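PDB 2JEN: endo-beta-1,4-glucanase from Bacillus licheniformis, which probably hydrolyses internal beta-1,4-glucosidic bonds in xyloglucan and related plant cell-wall glucans, as a family 12 glycoside hydrolase. Local coordinates for residues Y136-H141 and K233-V238; T153-I158 and K195-F200; G169-T174 and K183-Y188. The protein carries 1 engineered substitution. All coordinates share one frame; numbering follows the deposited sequence.

Taken in order, contacts 1, 2 and 3 cross one mixed sheet, through strands 234-244, 131-141, 154-163, 195-204, 180-192 and 170-177. Contacts 1 and 2 have centres about 9 Å apart and are tied together by a probable hydrogen bond from Ile138 N to Ile156 O, 2.8 Å, and by a salt bridge from Lys233 NZ to Asp154 OD1, 2.6 Å long. Both touch the same glucose, which lies beside Asp137, Trp139, Met157 and Trp197 in the glycan pocket. Contact 3 lies about 12 Å from contact 2, centre to centre, and Val199 N makes a probable hydrogen bond to Gly187 O at 2.9 Å. Contact 3 reaches the edge of the sheet, where Gly169 comes to about 6 Å from another bound glucose, while contacts 1 and 3 do not touch.

Contact 1. Residues Y136-H141 and K233-V238; sequences YDIWLH and KYVSSV. With GLC (alpha-D-glucopyranose), chain B.
His141 and Ser236 meet through a short hydrogen bond, His141 ND1 to Ser236 OG at 2.6 Å, with the hydroxyl at the edge of the imidazole near its plane. A chi1 of -70° sets this ring beside its own backbone N, within range of the serine, and NE2 bonds to Ser150 O, so both ring nitrogens have partners. Histidine suits the place because it can bridge two polar groups in a buried site. Beside it, Trp139 O receives Ser236 N at 2.8 Å and, weakly, Ser237 N at 3.5 Å. Two residues facing one make a classic beta bulge, and Ser236 points toward the strand of His141. Trp139 rests its CD1 edge on Ser237, whose hydroxyl bonds to Trp96 O, and brings CH2 to 3.3 Å from glucose O3. On the other face Val238 uses both branches: CG1 lies 3.8 Å from Tyr136 CD1, and CG2 runs alongside Ile138, 4.2 Å from its CG1. Beta-branched residues favour the extended backbone and fill this greasy side, which packs on strand 118-128. The chemistry is therefore divided: polar groups and the sugar-facing indole occupy one face, and hydrocarbon seals the other against the second sheet.

Contact 2. Residues T153-I158 and K195-F200; sequences TDAIMI and KGWNVF. Engineered in segment 153-158: Ala155 (natural residue Glu). With GLC (alpha-D-glucopyranose), chain B; XYS (alpha-D-xylopyranose), chain C.
This parallel strand pair belongs to the mixed sheet that lines the glycan cleft of the family 12 beta-jelly roll, and most of its strand neighbours run antiparallel. Asp154 pairs with Asn198, Ala155 with Val199 and Ile156 with Phe200. Ala155 N bonds to Asn198 O at 2.8 Å, and Phe200 N to Ala155 O at 2.9 Å. Met157 N follows, 2.8 Å from Phe200 O. Ala155, an engineered residue (Glu in the natural sequence), lies on the sugar side, its CB 4.0 Å from Trp197 CD1. Trp197 CG sits between its backbone N and carbonyl carbon, the crowded position (chi1 43°). This brings the edge of the indole to the glucose, Trp197 NE1 donating to glucose O2 at 3.1 Å; its bond to glucose O3 is weak. Tryptophan suits the place by this N-H, and its CZ2 meets xylose O5 obliquely. Met157 SD closely approaches glucose O1, at 2.8 Å. On the reverse face Asn198 and Asp154 lie side by side. Asn198 ND2 reaches Asp154 OD2 at 2.9 Å from above the carboxylate plane, while Asp154 OD1 takes Thr153 OG1 and the salt bridge from Lys233. Phe200 turns its ring edge to this carboxylate, Phe200 CE2 3.6 Å from Asp154 OD2, and packs with Ile156 against helix 215-225. With both oxygens engaged, the carboxylate of Asp154 is probably held as an anion, and the only donor to the sugar from this pair is an indole N-H.

Contact 3. Residues G169-T174 and K183-Y188; sequences GSYVET and KVYKGY
Val184 and Glu173 meet in the tightly packed part of this antiparallel hairpin, where Val184 CB lies 3.4 Å from Glu173 O. Val184 is buried, with Val172 beside it across the strands and Phe202 packed against it, a setting that suits a compact branched hydrocarbon. The backbone is close here too: Val172 N gives a bond of 2.8 Å to Val184 O, and Val184 N one of 2.8 Å to Glu173 O, as the register slips by one residue around Val172. On the same face Lys186 CB nears Val172 CG2 before the amino end leads off to a cation-pi contact with Trp228. Glu173 OE2 is held by a hydrogen bond from Tyr221 OH and a salt bridge to Lys226 NZ.

The face of Tyr171, Thr174, Lys183 and Tyr185 is more open. There the edge of Tyr171 is turned to the face of Tyr185 in a T-shaped pair, ring centroids 5.5 Å apart and planes at 60°. Tyr171 CG is swung to the far side from its backbone N (chi1 176°), which lays the ring along the hairpin, with CE1 near Lys183 CB. Tyr171 OH and Thr174 OG1 share a hydrogen bond of 2.8 Å, which limits the ring's swing. Tyrosine suits the place, giving a ring edge to Tyr185 and a hydroxyl to Thr174. Ser170 and Gly169 are exposed. At Gly169 the two backbones come close, its CA 3.7 Å from Gly187 CA; glycine suits this tight approach and the positive phi of 87°.

Strand 170-177 forms a border of the sheet. Strand 180-192 lies between it and strand 195-204, to which Lys183, Tyr185 and Gly187 bond through their backbones, and Tyr221 of helix 215-225 ties in the Glu173 face.

Contact 1. Residues Y136-H141 and K233-V238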
# COMPACT_ATOMS: atom_id res chain seq x y z
N TYR A 136 5.21 24.67 -18.03
CA TYR A 136 5.47 25.73 -17.10
C TYR A 136 4.18 26.43 -16.74
O TYR A 136 3.31 26.60 -17.61
CB TYR A 136 6.42 26.77 -17.66
CG TYR A 136 7.86 26.34 -17.70
CD1 TYR A 136 8.68 26.48 -16.59
CD2 TYR A 136 8.42 25.75 -18.85
CE1 TYR A 136 9.99 26.07 -16.62
CE2 TYR A 136 9.73 25.32 -18.88
CZ TYR A 136 10.54 25.50 -17.76
OH TYR A 136 11.87 25.09 -17.78
N ASP A 137 4.09 26.87 -15.50
CA ASP A 137 2.99 27.72 -15.01
C ASP A 137 3.61 28.88 -14.28
O ASP A 137 4.36 28.69 -13.31
CB ASP A 137 2.06 26.93 -14.08
CG ASP A 137 0.66 27.47 -13.97
OD1 ASP A 137 0.14 28.13 -14.90
OD2 ASP A 137 0.00 27.19 -12.98
N ILE A 138 3.42 30.08 -14.83
CA ILE A 138 4.01 31.30 -14.32
C ILE A 138 2.90 32.18 -13.79
O ILE A 138 1.94 32.47 -14.50
CB ILE A 138 4.79 32.02 -15.44
CG1 ILE A 138 5.90 31.13 -16.03
CG2 ILE A 138 5.35 33.36 -14.96
CD1 ILE A 138 5.77 30.79 -17.46
N TRP A 139 2.98 32.57 -12.51
CA TRP A 139 1.95 33.34 -11.85
C TRP A 139 2.39 34.78 -11.71
O TRP A 139 3.54 35.05 -11.37
CB TRP A 139 1.65 32.79 -10.48
CG TRP A 139 1.00 31.47 -10.47
CD1 TRP A 139 1.54 30.28 -10.03
CD2 TRP A 139 -0.34 31.19 -10.87
NE1 TRP A 139 0.60 29.28 -10.16
CE2 TRP A 139 -0.57 29.83 -10.67
CE3 TRP A 139 -1.38 31.97 -11.38
CZ2 TRP A 139 -1.77 29.25 -10.95
CZ3 TRP A 139 -2.58 31.39 -11.65
CH2 TRP A 139 -2.78 30.04 -11.43
N LEU A 140 1.44 35.70 -11.95
CA LEU A 140 1.68 37.13 -11.78
C LEU A 140 0.61 37.73 -10.88
O LEU A 140 -0.52 37.26 -10.81
CB LEU A 140 1.70 37.85 -13.14
CG LEU A 140 2.75 37.36 -14.13
CD1 LEU A 140 2.25 36.29 -15.08
CD2 LEU A 140 3.34 38.57 -14.90
N HIS A 141 1.03 38.78 -10.17
CA HIS A 141 0.17 39.55 -9.27
C HIS A 141 0.42 41.04 -9.49
O HIS A 141 1.45 41.43 -10.03
CB HIS A 141 0.49 39.26 -7.81
CG HIS A 141 0.09 37.89 -7.33
ND1 HIS A 141 0.90 36.77 -7.47
CD2 HIS A 141 -0.98 37.50 -6.61
CE1 HIS A 141 0.28 35.74 -6.88
NE2 HIS A 141 -0.85 36.17 -6.35
N LYS A 233 3.03 44.70 -13.44
CA LYS A 233 2.81 43.47 -12.69
C LYS A 233 4.12 42.78 -12.33
O LYS A 233 5.17 42.98 -12.94
CB LYS A 233 1.84 42.56 -13.44
CG LYS A 233 0.44 43.13 -13.40
CD LYS A 233 -0.43 42.40 -14.35
CE LYS A 233 -1.88 42.78 -14.17
NZ LYS A 233 -2.75 42.02 -15.11
N TYR A 234 4.01 41.96 -11.31
CA TYR A 234 5.13 41.18 -10.79
C TYR A 234 5.01 39.73 -11.18
O TYR A 234 3.93 39.15 -11.07
CB TYR A 234 5.14 41.23 -9.25
CG TYR A 234 5.52 42.58 -8.72
CD1 TYR A 234 4.55 43.54 -8.49
CD2 TYR A 234 6.84 42.88 -8.43
CE1 TYR A 234 4.91 44.80 -8.00
CE2 TYR A 234 7.20 44.16 -7.97
CZ TYR A 234 6.22 45.08 -7.74
OH TYR A 234 6.57 46.34 -7.26
N VAL A 235 6.13 39.12 -11.60
CA VAL A 235 6.19 37.68 -11.68
C VAL A 235 6.42 37.13 -10.26
O VAL A 235 7.36 37.51 -9.58
CB VAL A 235 7.27 37.20 -12.65
CG1 VAL A 235 7.34 35.67 -12.68
CG2 VAL A 235 7.09 37.81 -14.06
N SER A 236 5.51 36.27 -9.82
CA SER A 236 5.50 35.73 -8.47
C SER A 236 6.08 34.32 -8.37
O SER A 236 6.55 33.93 -7.32
CB SER A 236 4.08 35.68 -7.94
OG SER A 236 3.48 36.94 -8.05
N SER A 237 6.03 33.57 -9.46
CA SER A 237 6.32 32.13 -9.45
C SER A 237 6.68 31.67 -10.84
O SER A 237 6.07 32.13 -11.80
CB SER A 237 5.02 31.43 -8.97
OG SER A 237 5.10 30.03 -8.94
N VAL A 238 7.60 30.70 -10.94
CA VAL A 238 7.77 29.86 -12.11
C VAL A 238 7.72 28.43 -11.61
O VAL A 238 8.50 28.04 -10.74
CB VAL A 238 9.08 30.12 -12.86
CG1 VAL A 238 9.31 29.12 -13.96
CG2 VAL A 238 9.10 31.57 -13.40
C1 GLC B . -3.66 26.82 -15.30
C2 GLC B . -4.77 27.30 -14.36
C3 GLC B . -4.22 27.38 -12.96
C4 GLC B . -3.77 25.99 -12.53
C5 GLC B . -2.70 25.58 -13.55
C6 GLC B . -1.97 24.27 -13.20
O1 GLC B . -4.05 26.77 -16.64
O2 GLC B . -5.29 28.58 -14.63
O3 GLC B . -5.26 28.00 -12.20
O4 GLC B . -3.18 26.03 -11.25
O5 GLC B . -3.28 25.53 -14.84
O6 GLC B . -2.87 23.20 -13.02

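Contact 2. Residues T153-I158 and K195-F200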
# COMPACT_ATOMS: atom_id res chain seq x y z
N THR A 153 -3.36 37.66 -10.78
CA THR A 153 -4.02 38.39 -11.85
C THR A 153 -3.89 37.71 -13.22
O THR A 153 -4.73 37.89 -14.11
CB THR A 153 -3.48 39.83 -11.95
OG1 THR A 153 -2.07 39.78 -12.13
CG2 THR A 153 -3.80 40.61 -10.70
N ASP A 154 -2.82 36.95 -13.42
CA ASP A 154 -2.53 36.32 -14.68
C ASP A 154 -1.71 35.06 -14.46
O ASP A 154 -0.93 34.96 -13.52
CB ASP A 154 -1.65 37.23 -15.56
CG ASP A 154 -2.22 38.63 -15.78
OD1 ASP A 154 -2.01 39.49 -14.92
OD2 ASP A 154 -2.90 38.84 -16.81
N ALA A 155 -1.93 34.12 -15.37
CA ALA A 155 -1.15 32.92 -15.51
C ALA A 155 -0.62 32.83 -16.93
O ALA A 155 -1.38 33.07 -17.88
CB ALA A 155 -1.97 31.68 -15.21
N ILE A 156 0.65 32.43 -17.07
CA ILE A 156 1.23 32.09 -18.35
C ILE A 156 1.63 30.63 -18.31
O ILE A 156 2.30 30.22 -17.36
CB ILE A 156 2.43 32.97 -18.66
CG1 ILE A 156 2.04 34.44 -18.69
CG2 ILE A 156 3.11 32.52 -19.95
CD1 ILE A 156 3.30 35.37 -18.74
N MET A 157 1.20 29.85 -19.27
CA MET A 157 1.58 28.46 -19.37
C MET A 157 2.41 28.23 -20.63
O MET A 157 2.13 28.79 -21.70
CB MET A 157 0.35 27.57 -19.46
CG MET A 157 -0.62 27.77 -18.36
SD MET A 157 -1.77 26.41 -18.25
CE MET A 157 -0.78 25.17 -17.38
N ILE A 158 3.43 27.40 -20.52
CA ILE A 158 4.30 27.06 -21.64
C ILE A 158 4.37 25.56 -21.69
O ILE A 158 5.07 24.94 -20.86
CB ILE A 158 5.68 27.73 -21.55
CG1 ILE A 158 5.57 29.25 -21.34
CG2 ILE A 158 6.51 27.37 -22.80
CD1 ILE A 158 6.86 29.96 -21.12
N LYS A 195 -12.50 36.95 -7.95
CA LYS A 195 -11.16 36.45 -8.14
C LYS A 195 -11.09 35.72 -9.47
O LYS A 195 -12.02 35.01 -9.86
CB LYS A 195 -10.78 35.48 -7.04
CG LYS A 195 -10.81 36.10 -5.66
CD LYS A 195 -10.42 35.09 -4.56
CE LYS A 195 -11.02 33.68 -4.68
NZ LYS A 195 -12.50 33.55 -4.48
N GLY A 196 -9.97 35.85 -10.14
CA GLY A 196 -9.82 35.19 -11.42
C GLY A 196 -8.70 35.83 -12.18
O GLY A 196 -8.34 36.97 -11.94
N TRP A 197 -8.15 35.07 -13.10
CA TRP A 197 -6.96 35.49 -13.81
C TRP A 197 -7.05 35.23 -15.30
O TRP A 197 -7.62 34.25 -15.74
CB TRP A 197 -5.71 34.83 -13.23
CG TRP A 197 -5.86 33.37 -12.91
CD1 TRP A 197 -5.60 32.29 -13.71
CD2 TRP A 197 -6.26 32.84 -11.65
NE1 TRP A 197 -5.87 31.14 -13.03
CE2 TRP A 197 -6.29 31.45 -11.77
CE3 TRP A 197 -6.67 33.42 -10.46
CZ2 TRP A 197 -6.68 30.62 -10.71
CZ3 TRP A 197 -7.04 32.60 -9.40
CH2 TRP A 197 -7.05 31.21 -9.54
N ASN A 198 -6.43 36.11 -16.08
CA ASN A 198 -6.15 35.77 -17.46
C ASN A 198 -5.27 34.55 -17.51
O ASN A 198 -4.41 34.37 -16.64
CB ASN A 198 -5.47 36.93 -18.13
CG ASN A 198 -6.29 38.20 -18.02
OD1 ASN A 198 -7.42 38.22 -18.50
ND2 ASN A 198 -5.77 39.21 -17.33
N VAL A 199 -5.43 33.74 -18.57
CA VAL A 199 -4.52 32.63 -18.80
C VAL A 199 -4.08 32.68 -20.26
O VAL A 199 -4.89 32.64 -21.19
CB VAL A 199 -5.13 31.26 -18.38
CG1 VAL A 199 -6.48 30.97 -19.03
CG2 VAL A 199 -4.08 30.14 -18.60
N PHE A 200 -2.77 32.76 -20.44
CA PHE A 200 -2.13 32.80 -21.71
C PHE A 200 -1.30 31.54 -21.87
O PHE A 200 -0.37 31.33 -21.06
CB PHE A 200 -1.21 34.01 -21.83
CG PHE A 200 -1.87 35.32 -21.50
CD1 PHE A 200 -2.61 35.99 -22.45
CD2 PHE A 200 -1.71 35.90 -20.26
CE1 PHE A 200 -3.20 37.20 -22.13
CE2 PHE A 200 -2.27 37.12 -19.95
CZ PHE A 200 -3.03 37.79 -20.91
C1 GLC B . -3.66 26.82 -15.30
C2 GLC B . -4.77 27.30 -14.36
C3 GLC B . -4.22 27.38 -12.96
C4 GLC B . -3.77 25.99 -12.53
C5 GLC B . -2.70 25.58 -13.55
C6 GLC B . -1.97 24.27 -13.20
O1 GLC B . -4.05 26.77 -16.64
O2 GLC B . -5.29 28.58 -14.63
O3 GLC B . -5.26 28.00 -12.20
O4 GLC B . -3.18 26.03 -11.25
O5 GLC B . -3.28 25.53 -14.84
O6 GLC B . -2.87 23.20 -13.02
C1 XYS C . -9.18 28.11 -8.51
C2 XYS C . -10.38 27.62 -7.77
C3 XYS C . -10.91 26.40 -8.50
C4 XYS C . -11.25 26.74 -9.94
C5 XYS C . -10.03 27.37 -10.60
O2 XYS C . -9.99 27.22 -6.48
O3 XYS C . -12.03 25.88 -7.80
O4 XYS C . -11.59 25.53 -10.58
O5 XYS C . -9.57 28.43 -9.77
O HOH W 1 -6.83 39.58 -13.46

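Contact 3. Residues G169-T174 and K183-Y188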
# COMPACT_ATOMS: atom_id res chain seq x y z
N GLY A 169 -9.29 28.68 -23.04
CA GLY A 169 -9.42 29.85 -23.89
C GLY A 169 -9.44 29.52 -25.36
O GLY A 169 -9.67 28.36 -25.77
N SER A 170 -9.20 30.55 -26.17
CA SER A 170 -9.33 30.44 -27.61
C SER A 170 -8.00 30.66 -28.30
O SER A 170 -7.15 31.44 -27.86
CB SER A 170 -10.36 31.44 -28.14
OG SER A 170 -11.66 31.03 -27.76
N TYR A 171 -7.82 29.95 -29.40
CA TYR A 171 -6.61 30.05 -30.20
C TYR A 171 -6.48 31.42 -30.85
O TYR A 171 -7.42 31.91 -31.50
CB TYR A 171 -6.65 28.97 -31.28
CG TYR A 171 -5.49 29.02 -32.26
CD1 TYR A 171 -4.18 28.76 -31.88
CD2 TYR A 171 -5.71 29.39 -33.58
CE1 TYR A 171 -3.14 28.81 -32.80
CE2 TYR A 171 -4.67 29.45 -34.48
CZ TYR A 171 -3.40 29.17 -34.09
OH TYR A 171 -2.38 29.19 -35.04
N VAL A 172 -5.29 32.00 -30.74
CA VAL A 172 -4.96 33.30 -31.27
C VAL A 172 -4.19 33.17 -32.59
O VAL A 172 -4.67 33.60 -33.66
CB VAL A 172 -4.14 34.12 -30.26
CG1 VAL A 172 -3.85 35.51 -30.84
CG2 VAL A 172 -4.88 34.23 -28.91
N GLU A 173 -3.01 32.61 -32.50
CA GLU A 173 -2.05 32.52 -33.58
C GLU A 173 -0.88 31.65 -33.17
O GLU A 173 -0.73 31.31 -32.00
CB GLU A 173 -1.53 33.91 -33.95
CG GLU A 173 -0.68 34.56 -32.90
CD GLU A 173 -0.52 36.07 -33.05
OE1 GLU A 173 -1.11 36.64 -33.99
OE2 GLU A 173 0.17 36.71 -32.22
N THR A 174 -0.05 31.28 -34.15
CA THR A 174 1.20 30.59 -33.94
C THR A 174 2.34 31.57 -34.05
O THR A 174 2.37 32.40 -34.98
CB THR A 174 1.33 29.42 -34.88
OG1 THR A 174 0.25 28.51 -34.61
CG2 THR A 174 2.65 28.68 -34.72
N LYS A 183 1.67 27.57 -30.39
CA LYS A 183 0.27 27.98 -30.58
C LYS A 183 -0.15 28.76 -29.34
O LYS A 183 0.01 28.28 -28.22
CB LYS A 183 -0.62 26.76 -30.78
CG LYS A 183 -0.24 25.94 -31.97
CD LYS A 183 -1.02 24.63 -32.00
CE LYS A 183 -0.43 23.57 -30.95
NZ LYS A 183 -1.04 22.19 -31.08
N VAL A 184 -0.65 29.96 -29.52
CA VAL A 184 -0.99 30.88 -28.44
C VAL A 184 -2.50 30.88 -28.22
O VAL A 184 -3.26 30.95 -29.18
CB VAL A 184 -0.55 32.32 -28.76
CG1 VAL A 184 -0.94 33.29 -27.65
CG2 VAL A 184 0.93 32.37 -29.11
N TYR A 185 -2.91 30.76 -26.96
CA TYR A 185 -4.29 30.79 -26.53
C TYR A 185 -4.50 31.82 -25.44
O TYR A 185 -3.60 32.08 -24.62
CB TYR A 185 -4.71 29.43 -25.99
CG TYR A 185 -4.63 28.34 -27.02
CD1 TYR A 185 -3.41 27.78 -27.37
CD2 TYR A 185 -5.78 27.81 -27.60
CE1 TYR A 185 -3.33 26.77 -28.31
CE2 TYR A 185 -5.69 26.78 -28.56
CZ TYR A 185 -4.47 26.30 -28.90
OH TYR A 185 -4.37 25.27 -29.84
N LYS A 186 -5.69 32.41 -25.40
CA LYS A 186 -6.05 33.42 -24.40
C LYS A 186 -7.42 33.09 -23.82
O LYS A 186 -8.39 32.96 -24.56
CB LYS A 186 -6.04 34.82 -25.02
CG LYS A 186 -6.40 35.93 -24.05
CD LYS A 186 -6.35 37.29 -24.72
CE LYS A 186 -6.53 38.47 -23.78
NZ LYS A 186 -7.85 38.52 -23.08
N GLY A 187 -7.49 32.97 -22.51
CA GLY A 187 -8.71 32.76 -21.79
C GLY A 187 -8.71 33.46 -20.46
O GLY A 187 -7.80 34.22 -20.15
N TYR A 188 -9.73 33.13 -19.66
CA TYR A 188 -9.92 33.71 -18.33
C TYR A 188 -10.44 32.64 -17.41
O TYR A 188 -11.37 31.93 -17.76
CB TYR A 188 -10.90 34.87 -18.38
CG TYR A 188 -11.20 35.49 -17.03
CD1 TYR A 188 -12.34 35.16 -16.32
CD2 TYR A 188 -10.32 36.35 -16.44
CE1 TYR A 188 -12.61 35.71 -15.08
CE2 TYR A 188 -10.56 36.91 -15.19
CZ TYR A 188 -11.72 36.58 -14.51
OH TYR A 188 -11.98 37.13 -13.26